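PDB 5JOZ: Non-reducing end alpha-L-arabinofuranosidase BoGH43B from Bacteroides ovatus, which removes terminal non-reducing alpha-L-arabinofuranosyl residues from the side chains of xyloglucan, turning its 'S' units into 'X' units during breakdown of the polysaccharide in the periplasm. Local coordinates for residues G98-Y104 / P117-W123; N63-N69 / I326-A330; Y27-S31 / A77-R81. All blocks are in the same frame, centred on the assembly; numbering follows the deposited sequence.

Contact 1 of 3, residues G98-Y104 / P117-W123; sequences GSQGVFY and PVWVGNW
Val102 O takes two donors: the backbone N of Val120, 3.2 Å away, and a water whose oxygen lies 2.7 Å from Val102 O. The same water donates to Gln100 O and accepts from Gly121 N, tying together the mouth of an antiparallel hairpin where regular pairing ends. On one side of this bridge Val102 N donates to Asn122 O at 2.8 Å; on the other, Tyr104 and Val118 form a hydrogen-bonded pair through both their backbone N-H and C=O groups. Between them Phe103 and Trp119 make a non-hydrogen-bonded pair, and their side chains share one face of the sheet. The Trp119 indole is covered from both sides. Over one face lies the Gln100 amide, stacked with its plane 19° from that of the ring and its OE1 3.4 Å from Trp119 CD1. Against the opposite face rest Phe103 CB and Pro117 CB, while the Phe103 ring turns its edge that way in an offset edge-to-face pair, centroids 5.8 Å apart. On the other face of the sheet Tyr104, with chi1 at 67° and CG lodged between backbone N and carbonyl carbon, lays its ring against Val118, whose CB sits over the ring 4.0 Å from its centroid. Gly101 passes its CA over the six-membered ring of Trp123, 3.7 Å from the centroid; a CB there would collide with Asn122 O and Trp123 CD2. This is the outer hairpin of a four-stranded blade in the five-bladed propeller of family 43. Where its strand pairing ends, one water thus satisfies two carbonyls and an N-H, while Gln100 and Gly101 each cover an indole face.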
ATOM      1  N   GLY A  98     -21.573  -3.579   0.336  1.00 49.42           N
ATOM      2  CA  GLY A  98     -21.562  -4.964  -0.129  1.00 51.98           C
ATOM      3  C   GLY A  98     -20.475  -5.839   0.477  1.00 53.11           C
ATOM      4  O   GLY A  98     -20.342  -6.996   0.082  1.00 55.13           O
ATOM      5  N   SER A  99     -19.694  -5.305   1.418  1.00 49.55           N
ATOM      6  CA  SER A  99     -18.663  -6.094   2.100  1.00 48.27           C
ATOM      7  C   SER A  99     -19.290  -6.873   3.254  1.00 42.24           C
ATOM      8  O   SER A  99     -20.028  -6.309   4.069  1.00 45.58           O
ATOM      9  CB  SER A  99     -17.530  -5.202   2.636  1.00 49.54           C
ATOM     10  OG  SER A  99     -16.600  -5.952   3.417  1.00 40.99           O
ATOM     11  N   GLN A 100     -18.989  -8.167   3.296  1.00 37.96           N
ATOM     12  CA  GLN A 100     -19.313  -9.048   4.419  1.00 37.83           C
ATOM     13  C   GLN A 100     -18.077  -9.323   5.308  1.00 36.41           C
ATOM     14  O   GLN A 100     -18.078 -10.266   6.082  1.00 38.50           O
ATOM     15  CB  GLN A 100     -19.902 -10.361   3.877  1.00 37.02           C
ATOM     16  CG  GLN A 100     -21.056 -10.180   2.877  1.00 40.56           C
ATOM     17  CD  GLN A 100     -21.505 -11.473   2.192  1.00 42.31           C
ATOM     18  OE1 GLN A 100     -21.746 -11.495   0.984  1.00 44.31           O
ATOM     19  NE2 GLN A 100     -21.616 -12.557   2.958  1.00 43.42           N
ATOM     20  N   GLY A 101     -17.030  -8.502   5.204  1.00 35.19           N
ATOM     21  CA  GLY A 101     -15.883  -8.566   6.125  1.00 33.84           C
ATOM     22  C   GLY A 101     -14.747  -9.399   5.560  1.00 32.54           C
ATOM     23  O   GLY A 101     -14.149  -9.031   4.549  1.00 30.13           O
ATOM     24  N   VAL A 102     -14.454 -10.530   6.203  1.00 30.95           N
ATOM     25  CA  VAL A 102     -13.323 -11.353   5.808  1.00 27.69           C
ATOM     26  C   VAL A 102     -13.660 -12.139   4.558  1.00 25.75           C
ATOM     27  O   VAL A 102     -14.724 -12.723   4.474  1.00 30.90           O
ATOM     28  CB  VAL A 102     -12.880 -12.275   6.960  1.00 30.73           C
ATOM     29  CG1 VAL A 102     -11.804 -13.256   6.517  1.00 29.13           C
ATOM     30  CG2 VAL A 102     -12.374 -11.427   8.123  1.00 28.96           C
ATOM     31  N   PHE A 103     -12.741 -12.148   3.597  1.00 26.12           N
ATOM     32  CA  PHE A 103     -12.912 -12.868   2.327  1.00 28.13           C
ATOM     33  C   PHE A 103     -11.585 -13.480   1.901  1.00 25.70           C
ATOM     34  O   PHE A 103     -10.537 -13.045   2.351  1.00 26.49           O
ATOM     35  CB  PHE A 103     -13.364 -11.908   1.214  1.00 30.89           C
ATOM     36  CG  PHE A 103     -12.305 -10.919   0.833  1.00 27.75           C
ATOM     37  CD1 PHE A 103     -12.151  -9.762   1.563  1.00 25.44           C
ATOM     38  CD2 PHE A 103     -11.402 -11.195  -0.192  1.00 29.38           C
ATOM     39  CE1 PHE A 103     -11.132  -8.872   1.278  1.00 24.81           C
ATOM     40  CE2 PHE A 103     -10.381 -10.301  -0.493  1.00 31.00           C
ATOM     41  CZ  PHE A 103     -10.251  -9.135   0.248  1.00 27.14           C
ATOM     42  N   TYR A 104     -11.631 -14.445   0.993  1.00 26.20           N
ATOM     43  CA  TYR A 104     -10.456 -14.783   0.212  1.00 28.20           C
ATOM     44  C   TYR A 104     -10.772 -14.934  -1.261  1.00 27.36           C
ATOM     45  O   TYR A 104     -11.923 -15.104  -1.641  1.00 28.95           O
ATOM     46  CB  TYR A 104      -9.705 -16.018   0.764  1.00 33.10           C
ATOM     47  CG  TYR A 104     -10.401 -17.364   0.681  1.00 36.78           C
ATOM     48  CD1 TYR A 104     -11.266 -17.784   1.688  1.00 39.66           C
ATOM     49  CD2 TYR A 104     -10.152 -18.245  -0.382  1.00 41.90           C
ATOM     50  CE1 TYR A 104     -11.895 -19.023   1.630  1.00 41.71           C
ATOM     51  CE2 TYR A 104     -10.780 -19.492  -0.448  1.00 43.23           C
ATOM     52  CZ  TYR A 104     -11.652 -19.873   0.564  1.00 42.79           C
ATOM     53  OH  TYR A 104     -12.286 -21.098   0.523  1.00 48.91           O
ATOM     54  N   PRO A 117     -14.921 -13.037  -4.459  1.00 34.08           N
ATOM     55  CA  PRO A 117     -14.610 -13.377  -3.068  1.00 33.28           C
ATOM     56  C   PRO A 117     -15.426 -14.550  -2.526  1.00 39.26           C
ATOM     57  O   PRO A 117     -16.599 -14.721  -2.863  1.00 37.59           O
ATOM     58  CB  PRO A 117     -14.943 -12.104  -2.286  1.00 32.05           C
ATOM     59  CG  PRO A 117     -15.697 -11.216  -3.201  1.00 33.85           C
ATOM     60  CD  PRO A 117     -15.747 -11.819  -4.569  1.00 36.90           C
ATOM     61  N   VAL A 118     -14.767 -15.356  -1.708  1.00 43.54           N
ATOM     62  CA  VAL A 118     -15.411 -16.344  -0.873  1.00 40.33           C
ATOM     63  C   VAL A 118     -15.480 -15.708   0.512  1.00 38.22           C
ATOM     64  O   VAL A 118     -14.467 -15.607   1.221  1.00 35.28           O
ATOM     65  CB  VAL A 118     -14.611 -17.660  -0.863  1.00 44.67           C
ATOM     66  CG1 VAL A 118     -15.246 -18.670   0.087  1.00 48.94           C
ATOM     67  CG2 VAL A 118     -14.507 -18.221  -2.285  1.00 43.07           C
ATOM     68  N   TRP A 119     -16.672 -15.247   0.873  1.00 34.98           N
ATOM     69  CA  TRP A 119     -16.901 -14.605   2.161  1.00 36.29           C
ATOM     70  C   TRP A 119     -17.038 -15.693   3.229  1.00 42.26           C
ATOM     71  O   TRP A 119     -17.888 -16.588   3.116  1.00 45.89           O
ATOM     72  CB  TRP A 119     -18.162 -13.744   2.132  1.00 35.31           C
ATOM     73  CG  TRP A 119     -18.192 -12.707   1.065  1.00 33.20           C
ATOM     74  CD1 TRP A 119     -18.856 -12.781  -0.129  1.00 35.19           C
ATOM     75  CD2 TRP A 119     -17.553 -11.431   1.089  1.00 36.62           C
ATOM     76  NE1 TRP A 119     -18.664 -11.635  -0.850  1.00 35.74           N
ATOM     77  CE2 TRP A 119     -17.864 -10.786  -0.133  1.00 38.81           C
ATOM     78  CE3 TRP A 119     -16.737 -10.767   2.019  1.00 37.65           C
ATOM     79  CZ2 TRP A 119     -17.395  -9.506  -0.449  1.00 40.97           C
ATOM     80  CZ3 TRP A 119     -16.263  -9.492   1.702  1.00 40.09           C
ATOM     81  CH2 TRP A 119     -16.604  -8.873   0.479  1.00 43.05           C
ATOM     82  N   VAL A 120     -16.198 -15.601   4.258  1.00 41.57           N
ATOM     83  CA  VAL A 120     -16.110 -16.615   5.312  1.00 41.90           C
ATOM     84  C   VAL A 120     -17.086 -16.337   6.478  1.00 42.30           C
ATOM     85  O   VAL A 120     -17.389 -17.234   7.276  1.00 39.00           O
ATOM     86  CB  VAL A 120     -14.646 -16.788   5.818  1.00 42.22           C
ATOM     87  CG1 VAL A 120     -13.684 -16.969   4.647  1.00 40.40           C
ATOM     88  CG2 VAL A 120     -14.203 -15.626   6.693  1.00 41.40           C
ATOM     89  N   GLY A 121     -17.546 -15.093   6.586  1.00 39.75           N
ATOM     90  CA  GLY A 121     -18.644 -14.735   7.467  1.00 39.10           C
ATOM     91  C   GLY A 121     -18.250 -14.224   8.825  1.00 36.81           C
ATOM     92  O   GLY A 121     -18.894 -14.557   9.818  1.00 41.25           O
ATOM     93  N   ASN A 122     -17.205 -13.407   8.875  1.00 35.49           N
ATOM     94  CA  ASN A 122     -16.868 -12.658  10.093  1.00 37.32           C
ATOM     95  C   ASN A 122     -16.119 -11.370   9.747  1.00 36.49           C
ATOM     96  O   ASN A 122     -15.736 -11.155   8.589  1.00 35.92           O
ATOM     97  CB  ASN A 122     -16.093 -13.533  11.105  1.00 33.32           C
ATOM     98  CG  ASN A 122     -14.777 -14.076  10.560  1.00 35.76           C
ATOM     99  OD1 ASN A 122     -13.813 -13.337  10.350  1.00 36.40           O
ATOM    100  ND2 ASN A 122     -14.714 -15.387  10.386  1.00 41.43           N
ATOM    101  N   TRP A 123     -15.919 -10.527  10.757  1.00 37.36           N
ATOM    102  CA  TRP A 123     -15.298  -9.216  10.583  1.00 37.39           C
ATOM    103  C   TRP A 123     -13.938  -9.107  11.303  1.00 41.87           C
ATOM    104  O   TRP A 123     -13.509  -8.011  11.676  1.00 32.23           O
ATOM    105  CB  TRP A 123     -16.276  -8.145  11.071  1.00 40.05           C
ATOM    106  CG  TRP A 123     -17.496  -8.036  10.203  1.00 47.16           C
ATOM    107  CD1 TRP A 123     -18.635  -8.780  10.295  1.00 48.89           C
ATOM    108  CD2 TRP A 123     -17.685  -7.146   9.097  1.00 50.45           C
ATOM    109  NE1 TRP A 123     -19.527  -8.404   9.321  1.00 56.44           N
ATOM    110  CE2 TRP A 123     -18.972  -7.402   8.570  1.00 53.84           C
ATOM    111  CE3 TRP A 123     -16.894  -6.157   8.501  1.00 53.51           C
ATOM    112  CZ2 TRP A 123     -19.491  -6.700   7.473  1.00 54.17           C
ATOM    113  CZ3 TRP A 123     -17.407  -5.457   7.408  1.00 52.90           C
ATOM    114  CH2 TRP A 123     -18.693  -5.733   6.907  1.00 52.98           C
TER
HETATM  115  O   HOH W   1     -17.248 -12.690   5.429  1.00 37.16           O

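Contact 2 of 3, residues N63-N69 / I326-A330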
ATOM      1  N   ASN A  63     -13.470  -6.189  -4.999  1.00 32.48           N
ATOM      2  CA  ASN A  63     -13.111  -5.068  -4.106  1.00 35.83           C
ATOM      3  C   ASN A  63     -14.258  -4.046  -4.055  1.00 36.12           C
ATOM      4  O   ASN A  63     -14.172  -2.975  -4.660  1.00 38.01           O
ATOM      5  CB  ASN A  63     -11.773  -4.400  -4.528  1.00 38.18           C
ATOM      6  CG  ASN A  63     -11.042  -3.682  -3.366  1.00 35.77           C
ATOM      7  OD1 ASN A  63     -11.501  -3.655  -2.221  1.00 37.94           O
ATOM      8  ND2 ASN A  63      -9.889  -3.095  -3.674  1.00 31.46           N
ATOM      9  N   PRO A  64     -15.348  -4.382  -3.338  1.00 37.02           N
ATOM     10  CA  PRO A  64     -16.415  -3.394  -3.096  1.00 36.92           C
ATOM     11  C   PRO A  64     -15.951  -2.306  -2.128  1.00 32.98           C
ATOM     12  O   PRO A  64     -15.677  -2.603  -0.963  1.00 33.68           O
ATOM     13  CB  PRO A  64     -17.551  -4.232  -2.480  1.00 36.76           C
ATOM     14  CG  PRO A  64     -16.892  -5.449  -1.927  1.00 38.48           C
ATOM     15  CD  PRO A  64     -15.679  -5.708  -2.778  1.00 37.48           C
ATOM     16  N   LEU A  65     -15.848  -1.070  -2.614  1.00 30.65           N
ATOM     17  CA  LEU A  65     -15.243   0.023  -1.843  1.00 30.50           C
ATOM     18  C   LEU A  65     -16.102   1.258  -1.608  1.00 34.89           C
ATOM     19  O   LEU A  65     -15.716   2.116  -0.806  1.00 30.15           O
ATOM     20  CB  LEU A  65     -13.929   0.448  -2.505  1.00 30.43           C
ATOM     21  CG  LEU A  65     -12.755  -0.527  -2.345  1.00 29.42           C
ATOM     22  CD1 LEU A  65     -11.597  -0.087  -3.216  1.00 30.39           C
ATOM     23  CD2 LEU A  65     -12.312  -0.619  -0.893  1.00 29.53           C
ATOM     24  N   MET A  66     -17.255   1.359  -2.273  1.00 40.69           N
ATOM     25  CA  MET A  66     -18.044   2.600  -2.237  1.00 40.99           C
ATOM     26  C   MET A  66     -18.552   2.884  -0.823  1.00 38.47           C
ATOM     27  O   MET A  66     -18.968   1.967  -0.096  1.00 38.66           O
ATOM     28  CB  MET A  66     -19.214   2.546  -3.233  1.00 42.72           C
ATOM     29  CG  MET A  66     -18.804   2.470  -4.707  1.00 53.87           C
ATOM     30  SD  MET A  66     -17.740   3.809  -5.338  1.00 53.02           S
ATOM     31  CE  MET A  66     -18.450   4.037  -6.970  1.00 56.96           C
ATOM     32  N   GLY A  67     -18.469   4.149  -0.421  1.00 34.40           N
ATOM     33  CA  GLY A  67     -18.856   4.563   0.924  1.00 35.52           C
ATOM     34  C   GLY A  67     -17.777   4.407   1.986  1.00 36.78           C
ATOM     35  O   GLY A  67     -17.927   4.948   3.076  1.00 41.63           O
ATOM     36  N   CYS A  68     -16.681   3.700   1.688  1.00 37.89           N
ATOM     37  CA  CYS A  68     -15.629   3.462   2.692  1.00 39.04           C
ATOM     38  C   CYS A  68     -14.871   4.757   3.005  1.00 31.70           C
ATOM     39  O   CYS A  68     -14.698   5.621   2.137  1.00 31.60           O
ATOM     40  CB  CYS A  68     -14.657   2.344   2.250  1.00 38.16           C
ATOM     41  SG  CYS A  68     -13.261   2.864   1.214  1.00 40.10           S
ATOM     42  N   ASN A  69     -14.447   4.884   4.255  1.00 34.30           N
ATOM     43  CA  ASN A  69     -13.638   6.020   4.684  1.00 36.14           C
ATOM     44  C   ASN A  69     -12.267   5.954   4.038  1.00 33.76           C
ATOM     45  O   ASN A  69     -11.731   4.862   3.784  1.00 29.28           O
ATOM     46  CB  ASN A  69     -13.481   6.066   6.219  1.00 40.93           C
ATOM     47  CG  ASN A  69     -14.710   6.632   6.939  1.00 44.32           C
ATOM     48  OD1 ASN A  69     -15.574   7.275   6.339  1.00 39.26           O
ATOM     49  ND2 ASN A  69     -14.772   6.410   8.250  1.00 44.71           N
ATOM     50  N   ILE A 326      -9.216   5.856  -6.581  1.00 20.44           N
ATOM     51  CA  ILE A 326      -9.889   5.959  -5.283  1.00 22.91           C
ATOM     52  C   ILE A 326     -11.262   5.251  -5.344  1.00 25.72           C
ATOM     53  O   ILE A 326     -12.134   5.649  -6.124  1.00 24.36           O
ATOM     54  CB  ILE A 326     -10.078   7.425  -4.874  1.00 20.61           C
ATOM     55  CG1 ILE A 326      -8.707   8.135  -4.784  1.00 23.20           C
ATOM     56  CG2 ILE A 326     -10.815   7.487  -3.543  1.00 22.16           C
ATOM     57  CD1 ILE A 326      -8.760   9.630  -4.522  1.00 21.02           C
ATOM     58  N   ARG A 327     -11.437   4.206  -4.529  1.00 25.68           N
ATOM     59  CA  ARG A 327     -12.664   3.369  -4.511  1.00 23.47           C
ATOM     60  C   ARG A 327     -12.943   2.772  -5.892  1.00 28.51           C
ATOM     61  O   ARG A 327     -11.992   2.561  -6.633  1.00 32.63           O
ATOM     62  CB  ARG A 327     -13.836   4.150  -3.928  1.00 24.00           C
ATOM     63  CG  ARG A 327     -13.479   4.764  -2.582  1.00 25.65           C
ATOM     64  CD  ARG A 327     -14.690   5.292  -1.830  1.00 26.78           C
ATOM     65  NE  ARG A 327     -14.262   6.009  -0.631  1.00 30.06           N
ATOM     66  CZ  ARG A 327     -13.714   7.226  -0.627  1.00 32.29           C
ATOM     67  NH1 ARG A 327     -13.574   7.921  -1.757  1.00 34.32           N
ATOM     68  NH2 ARG A 327     -13.326   7.775   0.524  1.00 32.44           N
ATOM     69  N   ASN A 328     -14.201   2.491  -6.247  1.00 27.61           N
ATOM     70  CA  ASN A 328     -14.521   1.815  -7.513  1.00 27.85           C
ATOM     71  C   ASN A 328     -14.701   2.788  -8.705  1.00 32.51           C
ATOM     72  O   ASN A 328     -15.720   3.474  -8.796  1.00 33.78           O
ATOM     73  CB  ASN A 328     -15.771   0.964  -7.335  1.00 29.83           C
ATOM     74  CG  ASN A 328     -15.583  -0.107  -6.272  1.00 31.85           C
ATOM     75  OD1 ASN A 328     -16.159  -0.039  -5.181  1.00 32.55           O
ATOM     76  ND2 ASN A 328     -14.744  -1.085  -6.575  1.00 32.44           N
ATOM     77  N   PRO A 329     -13.710   2.849  -9.621  1.00 30.37           N
ATOM     78  CA  PRO A 329     -13.789   3.824 -10.696  1.00 32.92           C
ATOM     79  C   PRO A 329     -14.772   3.442 -11.809  1.00 32.62           C
ATOM     80  O   PRO A 329     -14.751   2.316 -12.295  1.00 28.03           O
ATOM     81  CB  PRO A 329     -12.348   3.848 -11.236  1.00 32.08           C
ATOM     82  CG  PRO A 329     -11.878   2.458 -11.026  1.00 30.95           C
ATOM     83  CD  PRO A 329     -12.447   2.087  -9.686  1.00 30.67           C
ATOM     84  N   ALA A 330     -15.623   4.383 -12.212  1.00 31.74           N
ATOM     85  CA  ALA A 330     -16.421   4.199 -13.429  1.00 35.27           C
ATOM     86  C   ALA A 330     -15.513   4.465 -14.633  1.00 32.78           C
ATOM     87  O   ALA A 330     -14.923   5.544 -14.739  1.00 27.72           O
ATOM     88  CB  ALA A 330     -17.620   5.132 -13.440  1.00 34.12           C
TER
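The family 43 propeller and the C-terminal concanavalin A-like domain meet here, with a type II beta turn from Leu65 to Cys68 facing Arg327 and Asn328. Asn328 reads the backbone leading into the turn with both ends of its amide. Asn328 ND2 gives an almost straight bond (176°) to Asn63 O at 2.8 Å, with the acceptor close to the amide plane, while OD1 of Asn328 receives Leu65 N on a lone pair, also at 2.8 Å. Beside it the bent chain of Met66 brings CE to 3.3 Å from Asn328 O. At the far end of the turn Cys68 O is gripped side-on by two nitrogens of Arg327, NE at 2.8 Å and NH2 at 3.0 Å, with Cys68 O lying close to the guanidinium plane. An extended chain from CG to NE carries the group there past Leu65 O, which closes the turn by accepting from Cys68 N. Arg327 also donates to Asp356 O through NH1 and forms a salt bridge with Asp395. With a leucine in its place, which has no guanidinium, Cys68 O and Asp356 O would probably be left without these donors and Asp395 without its charged mate. Side chains of one domain thus satisfy the main chain of the other, so at this point the two are held chiefly by directional polar bonds with modest apolar packing.

Contact 3 of 3, residues Y27-S31 / A77-R81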
ATOM      1  N   TYR A  27       6.323 -14.419  -3.984  1.00 24.79           N
ATOM      2  CA  TYR A  27       5.196 -13.532  -4.223  1.00 20.78           C
ATOM      3  C   TYR A  27       4.830 -12.834  -2.927  1.00 19.41           C
ATOM      4  O   TYR A  27       4.947 -13.403  -1.840  1.00 19.37           O
ATOM      5  CB  TYR A  27       4.019 -14.334  -4.763  1.00 21.20           C
ATOM      6  CG  TYR A  27       4.360 -15.010  -6.061  1.00 22.32           C
ATOM      7  CD1 TYR A  27       4.407 -14.283  -7.246  1.00 25.91           C
ATOM      8  CD2 TYR A  27       4.658 -16.363  -6.114  1.00 24.69           C
ATOM      9  CE1 TYR A  27       4.743 -14.888  -8.447  1.00 25.77           C
ATOM     10  CE2 TYR A  27       4.983 -16.980  -7.313  1.00 24.46           C
ATOM     11  CZ  TYR A  27       5.031 -16.235  -8.473  1.00 23.26           C
ATOM     12  OH  TYR A  27       5.359 -16.821  -9.668  1.00 27.58           O
ATOM     13  N   LEU A  28       4.384 -11.595  -3.047  1.00 19.32           N
ATOM     14  CA  LEU A  28       4.126 -10.757  -1.895  1.00 21.10           C
ATOM     15  C   LEU A  28       2.984  -9.792  -2.145  1.00 22.01           C
ATOM     16  O   LEU A  28       2.866  -9.237  -3.229  1.00 22.85           O
ATOM     17  CB  LEU A  28       5.401  -9.996  -1.538  1.00 23.08           C
ATOM     18  CG  LEU A  28       5.473  -9.173  -0.259  1.00 22.20           C
ATOM     19  CD1 LEU A  28       6.930  -9.103   0.201  1.00 22.70           C
ATOM     20  CD2 LEU A  28       4.921  -7.770  -0.452  1.00 23.22           C
ATOM     21  N   VAL A  29       2.168  -9.589  -1.113  1.00 24.55           N
ATOM     22  CA  VAL A  29       1.053  -8.659  -1.154  1.00 22.48           C
ATOM     23  C   VAL A  29       1.140  -7.672  -0.028  1.00 19.82           C
ATOM     24  O   VAL A  29       1.656  -7.985   1.025  1.00 17.98           O
ATOM     25  CB  VAL A  29      -0.328  -9.351  -1.042  1.00 26.43           C
ATOM     26  CG1 VAL A  29      -0.711  -9.983  -2.372  1.00 27.97           C
ATOM     27  CG2 VAL A  29      -0.364 -10.375   0.098  1.00 27.19           C
ATOM     28  N   THR A  30       0.556  -6.499  -0.255  1.00 21.76           N
ATOM     29  CA  THR A  30       0.479  -5.447   0.735  1.00 21.82           C
ATOM     30  C   THR A  30      -0.928  -4.871   0.744  1.00 21.67           C
ATOM     31  O   THR A  30      -1.626  -4.949  -0.260  1.00 20.94           O
ATOM     32  CB  THR A  30       1.503  -4.322   0.409  1.00 22.92           C
ATOM     33  OG1 THR A  30       1.339  -3.873  -0.941  1.00 20.39           O
ATOM     34  CG2 THR A  30       2.912  -4.845   0.576  1.00 23.30           C
ATOM     35  N   SER A  31      -1.312  -4.270   1.873  1.00 21.84           N
ATOM     36  CA  SER A  31      -2.633  -3.675   2.048  1.00 23.78           C
ATOM     37  C   SER A  31      -2.823  -2.328   1.307  1.00 25.14           C
ATOM     38  O   SER A  31      -1.891  -1.533   1.150  1.00 27.17           O
ATOM     39  CB  SER A  31      -2.960  -3.534   3.541  1.00 21.49           C
ATOM     40  OG  SER A  31      -1.959  -2.823   4.247  1.00 22.86           O
ATOM     41  N   ALA A  77      -4.876  -5.755   6.299  1.00 22.65           N
ATOM     42  CA  ALA A  77      -3.805  -6.748   6.093  1.00 23.36           C
ATOM     43  C   ALA A  77      -4.262  -8.019   5.386  1.00 22.19           C
ATOM     44  O   ALA A  77      -5.164  -8.693   5.873  1.00 27.92           O
ATOM     45  CB  ALA A  77      -3.167  -7.120   7.417  1.00 26.68           C
ATOM     46  N   PRO A  78      -3.660  -8.334   4.225  1.00 21.59           N
ATOM     47  CA  PRO A  78      -3.900  -9.583   3.538  1.00 22.26           C
ATOM     48  C   PRO A  78      -2.878 -10.638   3.932  1.00 24.78           C
ATOM     49  O   PRO A  78      -1.755 -10.297   4.328  1.00 25.48           O
ATOM     50  CB  PRO A  78      -3.672  -9.205   2.092  1.00 20.43           C
ATOM     51  CG  PRO A  78      -2.511  -8.259   2.182  1.00 20.97           C
ATOM     52  CD  PRO A  78      -2.676  -7.526   3.484  1.00 21.38           C
ATOM     53  N   THR A  79      -3.252 -11.905   3.804  1.00 24.52           N
ATOM     54  CA  THR A  79      -2.287 -12.996   3.893  1.00 26.73           C
ATOM     55  C   THR A  79      -2.314 -13.756   2.553  1.00 28.44           C
ATOM     56  O   THR A  79      -3.390 -13.985   2.006  1.00 31.06           O
ATOM     57  CB  THR A  79      -2.586 -13.886   5.120  1.00 27.22           C
ATOM     58  OG1 THR A  79      -2.440 -13.103   6.310  1.00 28.80           O
ATOM     59  CG2 THR A  79      -1.658 -15.079   5.188  1.00 27.40           C
ATOM     60  N   LEU A  80      -1.131 -14.109   2.034  1.00 26.75           N
ATOM     61  CA  LEU A  80      -0.956 -14.795   0.737  1.00 26.05           C
ATOM     62  C   LEU A  80      -0.345 -16.178   0.960  1.00 29.44           C
ATOM     63  O   LEU A  80       0.713 -16.299   1.572  1.00 28.82           O
ATOM     64  CB  LEU A  80      -0.024 -13.981  -0.172  1.00 23.79           C
ATOM     65  CG  LEU A  80       0.622 -14.605  -1.419  1.00 23.60           C
ATOM     66  CD1 LEU A  80      -0.402 -15.030  -2.451  1.00 24.30           C
ATOM     67  CD2 LEU A  80       1.571 -13.611  -2.070  1.00 23.57           C
ATOM     68  N   ARG A  81      -1.003 -17.218   0.460  1.00 33.23           N
ATOM     69  CA  ARG A  81      -0.464 -18.576   0.557  1.00 34.03           C
ATOM     70  C   ARG A  81      -0.680 -19.344  -0.738  1.00 33.80           C
ATOM     71  O   ARG A  81      -1.415 -18.898  -1.620  1.00 36.58           O
ATOM     72  CB  ARG A  81      -1.104 -19.320   1.733  1.00 32.46           C
ATOM     73  CG  ARG A  81      -0.927 -18.662   3.095  1.00 29.31           C
ATOM     74  CD  ARG A  81       0.506 -18.745   3.587  1.00 28.56           C
ATOM     75  NE  ARG A  81       0.699 -18.107   4.905  1.00 26.93           N
ATOM     76  CZ  ARG A  81       1.409 -16.998   5.162  1.00 24.17           C
ATOM     77  NH1 ARG A  81       2.032 -16.319   4.206  1.00 24.02           N
ATOM     78  NH2 ARG A  81       1.507 -16.560   6.413  1.00 26.80           N
TER
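Val29 and Pro78 lie alongside each other, pointing opposite ways, with Val29 CG2 3.7 Å from Pro78 CG. Val29 CG2 also meets Leu80 CB at 3.6 Å, the valine and leucine side chains set at a slant to one another, so that a single branch is wedged between two residues of the facing strand. With CG1 of Val29 anti to the carbonyl carbon (chi1 -78°), CG2 falls between the backbone N and that carbon and faces Pro78 and Leu80. Leu80 reaches further along: its CD2 lies against the Tyr27 backbone, 3.4 Å from Tyr27 O, and touches Tyr27 CB, while the tyrosine ring turns off to stack on His43. At the other end Pro78 CD approaches Ser31 CB at 4.0 Å. No hydrogen bond joins the two segments; the axes of strand segments 27-29 and 79-81 come within 7.1 Å, their directions 160° apart, near antiparallel. Ser31 OG hydrogen-bonds Asp16, the inferred proton acceptor, and Ala77 touches Asp126, the inferred modulator of the proton donor. Such apolar face-to-face packing between neighbouring four-stranded blades is characteristic of the beta-propeller, here the five-bladed form of family 43, with its active site at the ends of the inner strands.

In the fold
Position in the fold sets the chemistry of the three contacts. Contact 3 is wholly buried and apolar, packing one blade against the next close to the inferred catalytic residues. Contact 1 belongs to that second blade too, but at its outer edge: strand 74-83 of contact 3 and strand 118-119 of contact 1 are the two margins of one sheet, and backbone pairing, water and indoles partly open to solvent take over there. Contact 2, also only partly buried, spans two domains with 256 residues between its segments and relies on side-chain to main-chain bonds. It touches contact 1 where Pro64 packs on Trp119, whereas contact 3 touches neither.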